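PDB 2ZC2: DnaD-like replication protein from Streptococcus mutans UA159, which probably acts in the initiation of DNA replication as a member of the DnaB/DnaD family, this chain being its small all-helical DnaB_2-type domain with bound zinc ions. Local coordinates for residues Glu22-Asp25 with Leu26-Val30; Glu46-Asn50 with Gly51-Trp55; Trp55-Ile58 with Gln59-Arg63; Glu68-Thr72 with Leu73-Glu77. All blocks are in the same frame, centred on the assembly; numbering follows the deposited sequence.

Contact 1 (Glu22-Asp25 with Leu26-Val30). With ZN (zinc ion), chain C.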
loop_
_atom_site.group_PDB
_atom_site.type_symbol
_atom_site.label_atom_id
_atom_site.label_comp_id
_atom_site.label_asym_id
_atom_site.label_seq_id
_atom_site.Cartn_x
_atom_site.Cartn_y
_atom_site.Cartn_z
ATOM N N GLU A 22 -1.476 9.806 6.762
ATOM C CA GLU A 22 -1.142 8.503 6.118
ATOM C C GLU A 22 -2.077 7.421 6.647
ATOM O O GLU A 22 -2.606 6.624 5.863
ATOM C CB GLU A 22 0.326 8.147 6.389
ATOM C CG GLU A 22 1.287 9.166 5.718
ATOM C CD GLU A 22 2.710 8.979 6.102
ATOM O OE1 GLU A 22 2.941 8.425 7.175
ATOM O OE2 GLU A 22 3.607 9.364 5.311
ATOM N N LEU A 23 -2.316 7.397 7.970
ATOM C CA LEU A 23 -3.272 6.441 8.543
ATOM C C LEU A 23 -4.599 6.582 7.867
ATOM O O LEU A 23 -5.166 5.596 7.454
ATOM C CB LEU A 23 -3.416 6.604 10.076
ATOM C CG LEU A 23 -2.284 5.946 10.853
ATOM C CD1 LEU A 23 -2.106 6.568 12.244
ATOM C CD2 LEU A 23 -2.520 4.458 10.956
ATOM N N GLU A 24 -5.052 7.836 7.688
ATOM C CA GLU A 24 -6.336 8.126 7.048
ATOM C C GLU A 24 -6.334 7.773 5.567
ATOM O O GLU A 24 -7.298 7.247 5.006
ATOM C CB GLU A 24 -6.695 9.622 7.262
ATOM C CG GLU A 24 -7.249 10.314 5.967
ATOM C CD GLU A 24 -6.556 11.685 5.614
ATOM O OE1 GLU A 24 -5.553 11.713 4.807
ATOM O OE2 GLU A 24 -7.050 12.723 6.163
ATOM N N ASP A 25 -5.217 8.044 4.900
ATOM C CA ASP A 25 -5.069 7.647 3.498
ATOM C C ASP A 25 -5.193 6.163 3.309
ATOM O O ASP A 25 -5.863 5.705 2.383
ATOM C CB ASP A 25 -3.700 8.071 2.969
ATOM C CG ASP A 25 -3.742 9.399 2.232
ATOM O OD1 ASP A 25 -4.827 9.977 1.984
ATOM O OD2 ASP A 25 -2.647 9.845 1.860
ATOM N N LEU A 26 -4.528 5.411 4.160
ATOM C CA LEU A 26 -4.649 3.946 4.119
ATOM C C LEU A 26 -6.093 3.466 4.323
ATOM O O LEU A 26 -6.563 2.602 3.590
ATOM C CB LEU A 26 -3.780 3.335 5.198
ATOM C CG LEU A 26 -2.680 2.328 4.862
ATOM C CD1 LEU A 26 -1.894 2.813 3.668
ATOM C CD2 LEU A 26 -1.772 2.056 6.084
ATOM N N GLN A 27 -6.785 4.021 5.331
ATOM C CA GLN A 27 -8.214 3.680 5.598
ATOM C C GLN A 27 -9.048 3.903 4.391
ATOM O O GLN A 27 -9.852 3.041 4.005
ATOM C CB GLN A 27 -8.811 4.454 6.788
ATOM C CG GLN A 27 -8.406 3.883 8.112
ATOM C CD GLN A 27 -8.422 4.884 9.249
ATOM O OE1 GLN A 27 -7.836 4.634 10.324
ATOM N NE2 GLN A 27 -9.074 6.032 9.033
ATOM N N LYS A 28 -8.836 5.068 3.781
ATOM C CA LYS A 28 -9.543 5.453 2.565
ATOM C C LYS A 28 -9.349 4.497 1.401
ATOM O O LYS A 28 -10.334 4.025 0.823
ATOM C CB LYS A 28 -9.220 6.915 2.182
ATOM C CG LYS A 28 -10.155 7.911 2.928
ATOM C CD LYS A 28 -9.501 9.199 3.497
ATOM C CE LYS A 28 -9.150 10.228 2.428
ATOM N NZ LYS A 28 -9.679 9.996 1.021
ATOM N N THR A 29 -8.094 4.195 1.065
ATOM C CA THR A 29 -7.791 3.287 -0.039
ATOM C C THR A 29 -8.427 1.913 0.166
ATOM O O THR A 29 -8.934 1.304 -0.787
ATOM C CB THR A 29 -6.247 3.120 -0.287
ATOM O OG1 THR A 29 -5.676 2.305 0.724
ATOM C CG2 THR A 29 -5.521 4.423 -0.266
ATOM N N VAL A 30 -8.382 1.411 1.396
ATOM C CA VAL A 30 -8.884 0.055 1.730
ATOM C C VAL A 30 -10.431 0.002 1.803
ATOM O O VAL A 30 -11.072 -0.794 1.112
ATOM C CB VAL A 30 -8.226 -0.484 3.008
ATOM C CG1 VAL A 30 -9.019 -1.686 3.576
ATOM C CG2 VAL A 30 -6.725 -0.901 2.740
HETATM ZN ZN ZN C . -2.893 11.710 1.084
#
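A zinc site sits on the outer side of helix 20-32, where Asp25 grips the metal with its carboxylate and gives its carbonyl to Thr29 one turn on. Asp25 OD2 lies 2.0 Å from the zinc ion while Asp25 OD1 stays 2.7 Å from it, so the grip is lopsided. A chi1 of -96°, well off a staggered value, turns the carboxylate outward to the ion. Lys28 brings a positive charge to the same surface: its NZ is 4.9 Å from Asp25 OD1, too far for a salt bridge, and its side chain comes about 4 Å from a second zinc ion.

The chains of Glu24 and Lys28 travel together along the helix surface, meeting through their aliphatic parts, Glu24 CG against Lys28 CD at 3.5 Å, with their charged ends apart. The backbone holds the turn by regular i to i+4 bonds, among them Leu26 N to Glu22 O at 2.8 Å and Thr29 N to Asp25 O at 3.0 Å. Thr29 adds a side-chain bond: with chi1 at 74° its OG1 is tucked between its own N and carbonyl carbon, and donates to Leu26 O at 3.0 Å. That oxygen also accepts from Val30 N, both donors coming from one face of its plane.

Glu22 is tied by a salt bridge to Arg16. Inward, Leu26 packs on Val7 and Phe10 of helix 5-14 and on Trp55 of helix 55-67, while Thr29 and Val30 lie against Val40 of helix 37-50.

Contact 2 (Glu46-Asn50 with Gly51-Trp55)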
loop_
_atom_site.group_PDB
_atom_site.type_symbol
_atom_site.label_atom_id
_atom_site.label_comp_id
_atom_site.label_asym_id
_atom_site.label_seq_id
_atom_site.Cartn_x
_atom_site.Cartn_y
_atom_site.Cartn_z
ATOM N N GLU A 46 6.825 -4.593 -3.011
ATOM C CA GLU A 46 7.523 -4.206 -4.246
ATOM C C GLU A 46 8.446 -2.973 -4.019
ATOM O O GLU A 46 9.579 -2.908 -4.504
ATOM C CB GLU A 46 6.505 -3.982 -5.352
ATOM C CG GLU A 46 7.114 -3.567 -6.624
ATOM C CD GLU A 46 8.123 -4.605 -7.101
ATOM O OE1 GLU A 46 7.763 -5.829 -7.157
ATOM O OE2 GLU A 46 9.278 -4.163 -7.383
ATOM N N ALA A 47 7.994 -2.030 -3.198
ATOM C CA ALA A 47 8.828 -0.878 -2.869
ATOM C C ALA A 47 10.095 -1.376 -2.081
ATOM O O ALA A 47 11.209 -0.956 -2.310
ATOM C CB ALA A 47 8.031 0.089 -1.988
ATOM N N VAL A 48 9.885 -2.223 -1.101
ATOM C CA VAL A 48 10.991 -2.859 -0.407
ATOM C C VAL A 48 11.964 -3.544 -1.387
ATOM O O VAL A 48 13.173 -3.401 -1.239
ATOM C CB VAL A 48 10.496 -3.862 0.662
ATOM C CG1 VAL A 48 11.689 -4.616 1.331
ATOM C CG2 VAL A 48 9.686 -3.154 1.765
ATOM N N PHE A 49 11.433 -4.351 -2.305
ATOM C CA PHE A 49 12.277 -5.177 -3.205
ATOM C C PHE A 49 13.075 -4.261 -4.114
ATOM O O PHE A 49 14.138 -4.652 -4.664
ATOM C CB PHE A 49 11.426 -6.128 -4.068
ATOM C CG PHE A 49 10.961 -7.385 -3.347
ATOM C CD1 PHE A 49 11.201 -7.570 -1.999
ATOM C CD2 PHE A 49 10.256 -8.350 -4.039
ATOM C CE1 PHE A 49 10.759 -8.723 -1.335
ATOM C CE2 PHE A 49 9.845 -9.497 -3.387
ATOM C CZ PHE A 49 10.091 -9.660 -2.020
ATOM N N ASN A 50 12.553 -3.048 -4.322
ATOM C CA ASN A 50 13.254 -2.050 -5.150
ATOM C C ASN A 50 14.235 -1.174 -4.384
ATOM O O ASN A 50 14.985 -0.443 -4.976
ATOM C CB ASN A 50 12.241 -1.194 -5.899
ATOM C CG ASN A 50 11.951 -1.747 -7.272
ATOM O OD1 ASN A 50 12.849 -2.355 -7.915
ATOM N ND2 ASN A 50 10.726 -1.553 -7.752
ATOM N N GLY A 51 14.243 -1.261 -3.069
ATOM C CA GLY A 51 15.100 -0.443 -2.236
ATOM C C GLY A 51 14.570 1.001 -2.198
ATOM O O GLY A 51 15.315 1.937 -1.939
ATOM N N LYS A 52 13.277 1.158 -2.432
ATOM C CA LYS A 52 12.625 2.439 -2.441
ATOM C C LYS A 52 11.500 2.520 -1.418
ATOM O O LYS A 52 10.325 2.742 -1.798
ATOM C CB LYS A 52 12.066 2.718 -3.847
ATOM C CG LYS A 52 13.075 2.459 -4.970
ATOM C CD LYS A 52 13.269 3.658 -5.869
ATOM C CE LYS A 52 13.937 4.760 -5.126
ATOM N NZ LYS A 52 12.900 5.769 -4.703
ATOM N N THR A 53 11.840 2.348 -0.133
ATOM C CA THR A 53 10.799 2.304 0.857
ATOM C C THR A 53 10.499 3.770 1.288
ATOM O O THR A 53 11.035 4.277 2.265
ATOM C CB THR A 53 11.108 1.333 2.048
ATOM O OG1 THR A 53 11.640 0.102 1.560
ATOM C CG2 THR A 53 9.791 0.955 2.783
ATOM N N ASN A 54 9.644 4.419 0.523
ATOM C CA ASN A 54 9.082 5.704 0.906
ATOM C C ASN A 54 7.605 5.775 0.582
ATOM O O ASN A 54 7.149 5.119 -0.370
ATOM C CB ASN A 54 9.873 6.886 0.290
ATOM C CG ASN A 54 9.726 7.013 -1.204
ATOM O OD1 ASN A 54 10.701 6.807 -1.950
ATOM N ND2 ASN A 54 8.573 7.518 -1.658
ATOM N N TRP A 55 6.848 6.520 1.396
ATOM C CA TRP A 55 5.381 6.607 1.211
ATOM C C TRP A 55 4.932 6.809 -0.207
ATOM O O TRP A 55 4.095 6.085 -0.700
ATOM C CB TRP A 55 4.778 7.745 2.079
ATOM C CG TRP A 55 3.255 7.867 1.895
ATOM C CD1 TRP A 55 2.581 8.743 1.083
ATOM C CD2 TRP A 55 2.257 7.066 2.537
ATOM N NE1 TRP A 55 1.237 8.564 1.219
ATOM C CE2 TRP A 55 1.017 7.523 2.103
ATOM C CE3 TRP A 55 2.307 6.008 3.461
ATOM C CZ2 TRP A 55 -0.200 6.939 2.542
ATOM C CZ3 TRP A 55 1.099 5.427 3.915
ATOM C CH2 TRP A 55 -0.134 5.912 3.471
#
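The flat groups that meet here are peptide units: Gly51 N comes to Val48 O from above that carbonyl's plane, 67° out of it, whereas Lys52 N approaches Ala47 O tilted only 23° from its plane. Both bonds are 3.0 Å long, Gly51 N to Val48 O and Lys52 N to Ala47 O. Beside these bonds, the methyl carbon Ala47 CB lies 3.5 Å from Lys52 O.

These two bonds back into the last turn, with the positive phi of Gly51 (74°), form a Schellman motif that closes helix 37-50. The chain leaves the helix at Gly51, and Lys52 then lays its CG alongside the turn, 3.5 Å from Asn50 O, before its bent chain leads away.

Beyond the turn the side chains of Val48 and Thr53 stand next to each other. Thr53 OG1 is set beside its own backbone N, opposite the carbonyl carbon, which puts it 3.6 Å from Val48 CA and 3.8 Å from Val48 CG2. Thr53 is the centre of an inverse gamma turn, closed by a weak bond from Asn54 N to Lys52 O at 2.9 Å, and Asn54 takes the N-cap position of helix 55-67. Val48 and Thr53 both touch Glu13 of helix 5-14.

Contact 3 (Trp55-Ile58 with Gln59-Arg63); sequences WNYI and QAILR
Gln59 folds back over the indole of Trp55 one turn earlier in helix 55-67, and the backbones of the same two residues are joined by Gln59 N to Trp55 O, 3.1 Å, a straight bond in the carbonyl plane. The next acceptors are met in the same i to i+4 order: Asn56 O takes Ala60 N at 2.8 Å, Tyr57 O takes Ile61 N at 3.1 Å, and Ile58 O takes Leu62 N at 3.1 Å. Gln59 O is satisfied in turn by Arg63 N.

A chi1 of -58° sets Gln59 CG beside its backbone N and over Trp55, in a CH-pi contact 3.8 Å from the centroid of the five-membered ring. The bend at chi2, -61°, then lays the amide over the same indole, 20° from parallel with it, Gln59 OE1 being 3.5 Å from Trp55 CZ2. On another side of the helix Ile61 CD1 comes obliquely to Tyr57, 3.5 Å from its CE2.

Toward helix 37-50, Ile58 packs against Leu44 and Ala47, Leu62 against Ala43, and Tyr57 against Ala47. Trp55 reaches the other way, onto Glu22 and Asp25 of helix 20-32.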
loop_
_atom_site.group_PDB
_atom_site.type_symbol
_atom_site.label_atom_id
_atom_site.label_comp_id
_atom_site.label_asym_id
_atom_site.label_seq_id
_atom_site.Cartn_x
_atom_site.Cartn_y
_atom_site.Cartn_z
ATOM N N TRP A 55 6.848 6.520 1.396
ATOM C CA TRP A 55 5.381 6.607 1.211
ATOM C C TRP A 55 4.932 6.809 -0.207
ATOM O O TRP A 55 4.095 6.085 -0.700
ATOM C CB TRP A 55 4.778 7.745 2.079
ATOM C CG TRP A 55 3.255 7.867 1.895
ATOM C CD1 TRP A 55 2.581 8.743 1.083
ATOM C CD2 TRP A 55 2.257 7.066 2.537
ATOM N NE1 TRP A 55 1.237 8.564 1.219
ATOM C CE2 TRP A 55 1.017 7.523 2.103
ATOM C CE3 TRP A 55 2.307 6.008 3.461
ATOM C CZ2 TRP A 55 -0.200 6.939 2.542
ATOM C CZ3 TRP A 55 1.099 5.427 3.915
ATOM C CH2 TRP A 55 -0.134 5.912 3.471
ATOM N N ASN A 56 5.440 7.868 -0.852
ATOM C CA ASN A 56 5.022 8.266 -2.218
ATOM C C ASN A 56 5.280 7.205 -3.261
ATOM O O ASN A 56 4.451 6.964 -4.153
ATOM C CB ASN A 56 5.743 9.567 -2.655
ATOM C CG ASN A 56 5.347 10.779 -1.770
ATOM O OD1 ASN A 56 4.535 10.662 -0.874
ATOM N ND2 ASN A 56 5.909 11.939 -2.061
ATOM N N TYR A 57 6.445 6.582 -3.176
ATOM C CA TYR A 57 6.747 5.457 -4.091
ATOM C C TYR A 57 5.760 4.302 -3.994
ATOM O O TYR A 57 5.270 3.782 -5.009
ATOM C CB TYR A 57 8.209 4.981 -3.897
ATOM C CG TYR A 57 8.726 4.016 -4.959
ATOM C CD1 TYR A 57 9.437 4.461 -6.079
ATOM C CD2 TYR A 57 8.541 2.640 -4.819
ATOM C CE1 TYR A 57 9.927 3.511 -7.049
ATOM C CE2 TYR A 57 9.007 1.727 -5.761
ATOM C CZ TYR A 57 9.683 2.147 -6.870
ATOM O OH TYR A 57 10.182 1.198 -7.752
ATOM N N ILE A 58 5.442 3.883 -2.783
ATOM C CA ILE A 58 4.390 2.865 -2.563
ATOM C C ILE A 58 3.050 3.290 -3.151
ATOM O O ILE A 58 2.403 2.568 -3.880
ATOM C CB ILE A 58 4.248 2.615 -1.007
ATOM C CG1 ILE A 58 5.555 2.042 -0.460
ATOM C CG2 ILE A 58 3.043 1.641 -0.710
ATOM C CD1 ILE A 58 5.778 2.209 1.068
ATOM N N GLN A 59 2.629 4.509 -2.862
ATOM C CA GLN A 59 1.394 5.030 -3.495
ATOM C C GLN A 59 1.433 5.080 -5.011
ATOM O O GLN A 59 0.437 4.836 -5.597
ATOM C CB GLN A 59 0.995 6.433 -2.973
ATOM C CG GLN A 59 0.793 6.424 -1.486
ATOM C CD GLN A 59 -0.349 5.451 -1.086
ATOM O OE1 GLN A 59 -0.204 4.664 -0.173
ATOM N NE2 GLN A 59 -1.486 5.529 -1.789
ATOM N N ALA A 60 2.562 5.452 -5.623
ATOM C CA ALA A 60 2.685 5.401 -7.101
ATOM C C ALA A 60 2.491 3.961 -7.665
ATOM O O ALA A 60 1.804 3.734 -8.692
ATOM C CB ALA A 60 4.036 6.017 -7.532
ATOM N N ILE A 61 3.073 2.979 -6.982
ATOM C CA ILE A 61 2.789 1.576 -7.333
ATOM C C ILE A 61 1.302 1.281 -7.298
ATOM O O ILE A 61 0.775 0.751 -8.269
ATOM C CB ILE A 61 3.633 0.513 -6.512
ATOM C CG1 ILE A 61 5.116 0.721 -6.684
ATOM C CG2 ILE A 61 3.232 -0.911 -6.909
ATOM C CD1 ILE A 61 6.033 -0.062 -5.625
ATOM N N LEU A 62 0.609 1.649 -6.220
ATOM C CA LEU A 62 -0.826 1.445 -6.125
ATOM C C LEU A 62 -1.604 2.163 -7.230
ATOM O O LEU A 62 -2.577 1.606 -7.761
ATOM C CB LEU A 62 -1.389 1.890 -4.765
ATOM C CG LEU A 62 -0.996 0.953 -3.639
ATOM C CD1 LEU A 62 -1.296 1.593 -2.307
ATOM C CD2 LEU A 62 -1.692 -0.429 -3.852
ATOM N N ARG A 63 -1.189 3.396 -7.559
ATOM C CA ARG A 63 -1.844 4.186 -8.633
ATOM C C ARG A 63 -1.649 3.580 -9.992
ATOM O O ARG A 63 -2.562 3.544 -10.789
ATOM C CB ARG A 63 -1.339 5.649 -8.681
ATOM C CG ARG A 63 -1.962 6.490 -7.690
ATOM C CD ARG A 63 -1.744 7.975 -8.026
ATOM N NE ARG A 63 -0.333 8.223 -8.218
ATOM C CZ ARG A 63 0.489 8.591 -7.240
ATOM N NH1 ARG A 63 0.020 8.791 -6.030
ATOM N NH2 ARG A 63 1.770 8.815 -7.517
#

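Contact 4 (Glu68-Thr72 with Leu73-Glu77); sequences EGIST and LRQVE
Gln75 turns its side-chain oxygen back to the start of its own helix, where Gln75 OE1 accepts from Ser71 N at 2.5 Å and from Thr72 N at 2.9 Å. The first donor arrives almost in line with the amide C=O, though its distance is unusually short and may be slightly off; the second comes from above the amide plane, 47° out of it. Together the two N-H groups probably hold the amide oxygen at the start of helix 73-76.

Thr72 is the N-cap and forms a capping box with Gln75. A chi1 of 74° turns Thr72 OG1 toward the first turn, where it accepts in return from Gln75 N in a weak bond of 3.4 Å. Thr72 O also takes Val76 N, weakly, at 3.5 Å. Leu73 N is bonded to the carboxylate of Asp36 outside the segments, a further acceptor at the helix start.

Upstream, Gly69 with its positive phi of 74° is the C-prime residue of the Schellman motif that ends helix 55-67, so one short connection carries both the end of one helix and the cap of the next. Leu73 packs on Leu39 and Ser42 of helix 37-50. Ile70 and Gln75 run past each other head to tail, with Ile70 CA 3.3 Å from Gln75 OE1. The Gln75 chain also crosses Thr72 at about a right angle, bringing Gln75 CG to 3.4 Å from Thr72 OG1.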
loop_
_atom_site.group_PDB
_atom_site.type_symbol
_atom_site.label_atom_id
_atom_site.label_comp_id
_atom_site.label_asym_id
_atom_site.label_seq_id
_atom_site.Cartn_x
_atom_site.Cartn_y
_atom_site.Cartn_z
ATOM N N GLU A 68 -4.924 0.437 -14.220
ATOM C CA GLU A 68 -5.146 -0.787 -14.975
ATOM C C GLU A 68 -6.346 -1.573 -14.420
ATOM O O GLU A 68 -6.543 -2.736 -14.766
ATOM C CB GLU A 68 -3.879 -1.652 -14.984
ATOM C CG GLU A 68 -2.655 -0.931 -15.522
ATOM C CD GLU A 68 -1.329 -1.525 -15.036
ATOM O OE1 GLU A 68 -1.346 -2.472 -14.199
ATOM O OE2 GLU A 68 -0.261 -1.041 -15.483
ATOM N N GLY A 69 -7.145 -0.917 -13.580
ATOM C CA GLY A 69 -8.358 -1.518 -13.048
ATOM C C GLY A 69 -8.122 -2.575 -11.970
ATOM O O GLY A 69 -9.085 -3.252 -11.551
ATOM N N ILE A 70 -6.864 -2.681 -11.504
ATOM C CA ILE A 70 -6.459 -3.633 -10.456
ATOM C C ILE A 70 -6.605 -3.076 -9.035
ATOM O O ILE A 70 -5.882 -2.126 -8.628
ATOM C CB ILE A 70 -4.999 -4.147 -10.624
ATOM C CG1 ILE A 70 -4.758 -4.792 -11.997
ATOM C CG2 ILE A 70 -4.673 -5.147 -9.522
ATOM C CD1 ILE A 70 -3.258 -4.936 -12.328
ATOM N N SER A 71 -7.512 -3.704 -8.276
ATOM C CA SER A 71 -7.787 -3.343 -6.888
ATOM C C SER A 71 -7.710 -4.561 -5.927
ATOM O O SER A 71 -7.811 -4.426 -4.730
ATOM C CB SER A 71 -9.155 -2.633 -6.795
ATOM O OG SER A 71 -10.197 -3.550 -7.120
ATOM N N THR A 72 -7.504 -5.761 -6.437
ATOM C CA THR A 72 -7.387 -6.856 -5.502
ATOM C C THR A 72 -6.159 -7.623 -5.851
ATOM O O THR A 72 -5.742 -7.628 -6.998
ATOM C CB THR A 72 -8.629 -7.824 -5.493
ATOM O OG1 THR A 72 -8.628 -8.639 -6.673
ATOM C CG2 THR A 72 -9.939 -7.059 -5.369
ATOM N N LEU A 73 -5.602 -8.313 -4.870
ATOM C CA LEU A 73 -4.387 -9.100 -5.112
ATOM C C LEU A 73 -4.557 -10.261 -6.122
ATOM O O LEU A 73 -3.683 -10.460 -6.968
ATOM C CB LEU A 73 -3.770 -9.562 -3.784
ATOM C CG LEU A 73 -2.242 -9.804 -3.745
ATOM C CD1 LEU A 73 -1.942 -11.229 -3.448
ATOM C CD2 LEU A 73 -1.497 -9.305 -4.991
ATOM N N ARG A 74 -5.676 -10.995 -6.050
ATOM C CA ARG A 74 -6.050 -11.958 -7.120
ATOM C C ARG A 74 -5.918 -11.387 -8.557
ATOM O O ARG A 74 -5.426 -12.082 -9.450
ATOM C CB ARG A 74 -7.473 -12.505 -6.934
ATOM C CG ARG A 74 -7.798 -13.727 -7.832
ATOM C CD ARG A 74 -9.244 -14.236 -7.585
ATOM N NE ARG A 74 -9.293 -14.836 -6.242
ATOM C CZ ARG A 74 -10.397 -15.122 -5.544
ATOM N NH1 ARG A 74 -11.620 -14.881 -6.052
ATOM N NH2 ARG A 74 -10.266 -15.656 -4.324
ATOM N N GLN A 75 -6.397 -10.165 -8.774
ATOM C CA GLN A 75 -6.276 -9.487 -10.082
ATOM C C GLN A 75 -4.801 -9.352 -10.527
ATOM O O GLN A 75 -4.486 -9.548 -11.701
ATOM C CB GLN A 75 -6.955 -8.111 -10.048
ATOM C CG GLN A 75 -8.498 -8.118 -10.061
ATOM C CD GLN A 75 -9.081 -6.769 -9.719
ATOM O OE1 GLN A 75 -8.387 -5.923 -9.146
ATOM N NE2 GLN A 75 -10.370 -6.559 -10.035
ATOM N N VAL A 76 -3.907 -9.073 -9.566
ATOM C CA VAL A 76 -2.456 -8.970 -9.805
ATOM C C VAL A 76 -1.800 -10.369 -9.756
ATOM O O VAL A 76 -0.667 -10.550 -10.233
ATOM C CB VAL A 76 -1.779 -7.949 -8.802
ATOM C CG1 VAL A 76 -0.294 -8.194 -8.621
ATOM C CG2 VAL A 76 -1.971 -6.543 -9.285
ATOM N N GLU A 77 -2.536 -11.312 -9.144
ATOM C CA GLU A 77 -2.214 -12.743 -8.982
ATOM C C GLU A 77 -1.701 -13.092 -7.564
ATOM O O GLU A 77 -0.628 -12.652 -7.132
ATOM C CB GLU A 77 -1.315 -13.251 -10.117
ATOM C CG GLU A 77 -1.188 -14.769 -10.231
ATOM C CD GLU A 77 0.217 -15.204 -10.633
ATOM O OE1 GLU A 77 0.978 -14.387 -11.231
ATOM O OE2 GLU A 77 0.559 -16.375 -10.345
#

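Trp55 links three of the contacts: it ends contact 2, opens contact 3 and reaches contact 1, where its CH2 is 3.6 Å from Leu26 CD1 and its CZ2 3.7 Å from Asp25 CB. Its side chain thereby comes to about 5 Å from the zinc ion bound by Asp25. Contacts 1 and 2, centres 18 Å apart on opposite sides of the chain's centre, touch through this residue. Contacts 2 and 3 also pack directly, Ala47 CB against Ile58 CG1 at 3.5 Å. Contact 4 stands apart, its nearest atoms about 5 Å from contact 3 and about 7 Å from contact 1, but its Leu73 side chain is about 4 Å from that of Asp38, another zinc-binding residue.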